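Local atomic coordinates of HigA antitoxin (Streptococcus pneumoniae TIGR4, PDB entry 6AF4), a protein that probably binds DNA through a helix-turn-helix domain, as the antitoxin of a HigBA toxin-antitoxin pair. Residues H[50-56]-H[78-83]. Numbering follows the deposited sequence.
Sequences LEEMSGV and KVLASL
In the helix-turn-helix domain of HigA, the last turns of helices 47-54 and 73-82 cross and pack together, L50, S54 and V56 against K78, V79, S82 and L83. Their axes pass 9.1 Å apart and stand nearly perpendicular, at 102°, and the backbones come nearest at S54 and V79, 5.5 Å between CA atoms. L50 runs CG anti to its own N (chi1 -180°), which carries the forked end of the side chain across to the other helix. L50 CD1 touches L83 CD1 (3.5 Å) and S82 CB, while L50 CD2 rests 3.8 Å from V79 CG1; the leucine crosses both V79 and L83 at about a right angle.

At the centre two serines meet without a hydrogen bond between them: S54 CB sits 3.3 Å from S82 OG. Each hydroxyl instead turns back onto its own helix. S54 OG donates to L50 O at 2.7 Å, reaching it from the opposite face to S54 N, so that carbonyl is gripped twice. The same OG accepts from V56 N, an ST turn that ties the chain leaving the helix through G55, whose phi is positive. S82 OG likewise donates to K78 O. Beyond the turn, V56 CG2 packs against the aliphatic part of K78, 3.9 Å from K78 CD, and on the other flank M53 CE approaches S82 O.

On the helix 20-40 side, L36 packs against both L50 and V79, and helix 58-65 covers V79 with I61 and M64. K78 also packs on E25 of the second subunit, so this edge of helix 73-82 adjoins the neighbouring chain.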
ATOM      1  N   LEU H  50       5.383  -1.398  19.423  1.00 84.62           N
ATOM      2  CA  LEU H  50       4.593  -1.511  18.210  1.00 78.42           C
ATOM      3  C   LEU H  50       4.678  -2.920  17.630  1.00 76.69           C
ATOM      4  O   LEU H  50       3.742  -3.396  16.985  1.00 73.86           O
ATOM      5  CB  LEU H  50       5.067  -0.481  17.183  1.00 80.55           C
ATOM      6  CG  LEU H  50       4.348  -0.448  15.836  1.00 65.90           C
ATOM      7  CD1 LEU H  50       2.852  -0.433  16.062  1.00 76.82           C
ATOM      8  CD2 LEU H  50       4.787   0.769  15.058  1.00 63.21           C
ATOM      9  N   GLU H  51       5.805  -3.584  17.873  1.00 77.52           N
ATOM     10  CA  GLU H  51       6.011  -4.947  17.393  1.00 81.63           C
ATOM     11  C   GLU H  51       4.932  -5.895  17.910  1.00 84.39           C
ATOM     12  O   GLU H  51       4.325  -6.633  17.135  1.00 85.20           O
ATOM     13  CB  GLU H  51       7.394  -5.470  17.797  1.00 83.43           C
ATOM     14  CG  GLU H  51       7.565  -6.966  17.537  1.00 83.23           C
ATOM     15  CD  GLU H  51       8.949  -7.485  17.887  1.00 83.58           C
ATOM     16  OE1 GLU H  51       9.438  -7.188  18.998  1.00 78.94           O
ATOM     17  OE2 GLU H  51       9.544  -8.201  17.051  1.00 79.54           O
ATOM     18  N   GLU H  52       4.695  -5.869  19.218  1.00 83.87           N
ATOM     19  CA  GLU H  52       3.725  -6.775  19.825  1.00 87.96           C
ATOM     20  C   GLU H  52       2.287  -6.276  19.683  1.00 89.17           C
ATOM     21  O   GLU H  52       1.345  -7.065  19.776  1.00 96.98           O
ATOM     22  CB  GLU H  52       4.061  -7.005  21.300  1.00 93.20           C
ATOM     23  CG  GLU H  52       3.732  -5.849  22.227  1.00100.27           C
ATOM     24  CD  GLU H  52       4.619  -5.830  23.458  1.00103.57           C
ATOM     25  OE1 GLU H  52       5.252  -6.867  23.743  1.00108.95           O
ATOM     26  OE2 GLU H  52       4.677  -4.786  24.144  1.00106.32           O
ATOM     27  N   MET H  53       2.114  -4.978  19.458  1.00 82.71           N
ATOM     28  CA  MET H  53       0.783  -4.438  19.198  1.00 79.10           C
ATOM     29  C   MET H  53       0.276  -4.907  17.836  1.00 82.92           C
ATOM     30  O   MET H  53      -0.872  -5.331  17.703  1.00 89.57           O
ATOM     31  CB  MET H  53       0.780  -2.905  19.252  1.00 80.01           C
ATOM     32  CG  MET H  53       0.878  -2.306  20.649  1.00 81.50           C
ATOM     33  SD  MET H  53       0.880  -0.497  20.626  1.00 83.68           S
ATOM     34  CE  MET H  53      -0.838  -0.149  20.262  1.00 66.02           C
ATOM     35  N   SER H  54       1.140  -4.819  16.829  1.00 82.78           N
ATOM     36  CA  SER H  54       0.759  -5.116  15.451  1.00 79.71           C
ATOM     37  C   SER H  54       1.014  -6.559  15.014  1.00 78.45           C
ATOM     38  O   SER H  54       0.538  -6.985  13.960  1.00 74.99           O
ATOM     39  CB  SER H  54       1.503  -4.175  14.506  1.00 73.21           C
ATOM     40  OG  SER H  54       2.904  -4.371  14.607  1.00 69.74           O
ATOM     41  N   GLY H  55       1.761  -7.312  15.816  1.00 76.46           N
ATOM     42  CA  GLY H  55       2.153  -8.656  15.432  1.00 77.22           C
ATOM     43  C   GLY H  55       3.244  -8.683  14.372  1.00 77.96           C
ATOM     44  O   GLY H  55       3.752  -9.749  14.019  1.00 85.69           O
ATOM     45  N   VAL H  56       3.602  -7.509  13.862  1.00 68.60           N
ATOM     46  CA  VAL H  56       4.676  -7.372  12.883  1.00 70.68           C
ATOM     47  C   VAL H  56       6.015  -7.257  13.608  1.00 71.50           C
ATOM     48  O   VAL H  56       6.113  -6.563  14.620  1.00 65.34           O
ATOM     49  CB  VAL H  56       4.456  -6.140  11.977  1.00 72.57           C
ATOM     50  CG1 VAL H  56       5.632  -5.940  11.033  1.00 62.38           C
ATOM     51  CG2 VAL H  56       3.157  -6.281  11.198  1.00 69.70           C
ATOM     52  N   LYS H  78      -1.438  -3.325   8.936  1.00 54.93           N
ATOM     53  CA  LYS H  78      -1.315  -3.812  10.308  1.00 57.44           C
ATOM     54  C   LYS H  78      -0.687  -2.763  11.220  1.00 62.31           C
ATOM     55  O   LYS H  78      -1.219  -2.455  12.289  1.00 62.48           O
ATOM     56  CB  LYS H  78      -0.482  -5.094  10.359  1.00 60.82           C
ATOM     57  CG  LYS H  78      -1.214  -6.353   9.921  1.00 68.90           C
ATOM     58  CD  LYS H  78      -0.384  -7.592  10.231  1.00 72.54           C
ATOM     59  CE  LYS H  78      -0.951  -8.831   9.559  1.00 80.50           C
ATOM     60  NZ  LYS H  78      -0.129 -10.037   9.859  1.00 90.92           N
ATOM     61  N   VAL H  79       0.451  -2.226  10.793  1.00 56.05           N
ATOM     62  CA  VAL H  79       1.166  -1.223  11.574  1.00 56.83           C
ATOM     63  C   VAL H  79       0.319   0.032  11.765  1.00 58.58           C
ATOM     64  O   VAL H  79       0.251   0.582  12.866  1.00 61.92           O
ATOM     65  CB  VAL H  79       2.504  -0.849  10.910  1.00 53.44           C
ATOM     66  CG1 VAL H  79       3.151   0.320  11.635  1.00 50.89           C
ATOM     67  CG2 VAL H  79       3.436  -2.053  10.885  1.00 49.71           C
ATOM     68  N   LEU H  80      -0.340   0.472  10.697  1.00 57.42           N
ATOM     69  CA  LEU H  80      -1.193   1.657  10.760  1.00 63.53           C
ATOM     70  C   LEU H  80      -2.386   1.457  11.696  1.00 58.59           C
ATOM     71  O   LEU H  80      -2.790   2.381  12.402  1.00 55.02           O
ATOM     72  CB  LEU H  80      -1.687   2.036   9.361  1.00 54.81           C
ATOM     73  CG  LEU H  80      -0.665   2.660   8.408  1.00 56.78           C
ATOM     74  CD1 LEU H  80      -1.297   2.937   7.052  1.00 54.56           C
ATOM     75  CD2 LEU H  80      -0.076   3.931   8.999  1.00 53.36           C
ATOM     76  N   ALA H  81      -2.945   0.249  11.694  1.00 58.97           N
ATOM     77  CA  ALA H  81      -4.118  -0.062  12.508  1.00 63.07           C
ATOM     78  C   ALA H  81      -3.833   0.114  13.995  1.00 60.83           C
ATOM     79  O   ALA H  81      -4.681   0.596  14.746  1.00 60.81           O
ATOM     80  CB  ALA H  81      -4.596  -1.474  12.228  1.00 57.00           C
ATOM     81  N   SER H  82      -2.632  -0.278  14.410  1.00 60.57           N
ATOM     82  CA  SER H  82      -2.202  -0.113  15.794  1.00 61.06           C
ATOM     83  C   SER H  82      -2.128   1.364  16.168  1.00 64.15           C
ATOM     84  O   SER H  82      -2.305   1.732  17.332  1.00 67.76           O
ATOM     85  CB  SER H  82      -0.841  -0.774  16.014  1.00 65.49           C
ATOM     86  OG  SER H  82      -0.828  -2.101  15.518  1.00 72.52           O
ATOM     87  N   LEU H  83      -1.866   2.203  15.171  1.00 57.48           N
ATOM     88  CA  LEU H  83      -1.676   3.634  15.386  1.00 58.21           C
ATOM     89  C   LEU H  83      -2.958   4.427  15.149  1.00 60.19           C
ATOM     90  O   LEU H  83      -2.978   5.649  15.301  1.00 57.71           O
ATOM     91  CB  LEU H  83      -0.560   4.166  14.480  1.00 61.52           C
ATOM     92  CG  LEU H  83       0.892   4.034  14.951  1.00 54.72           C
ATOM     93  CD1 LEU H  83       1.249   2.603  15.288  1.00 60.86           C
ATOM     94  CD2 LEU H  83       1.841   4.571  13.896  1.00 63.22           C
TER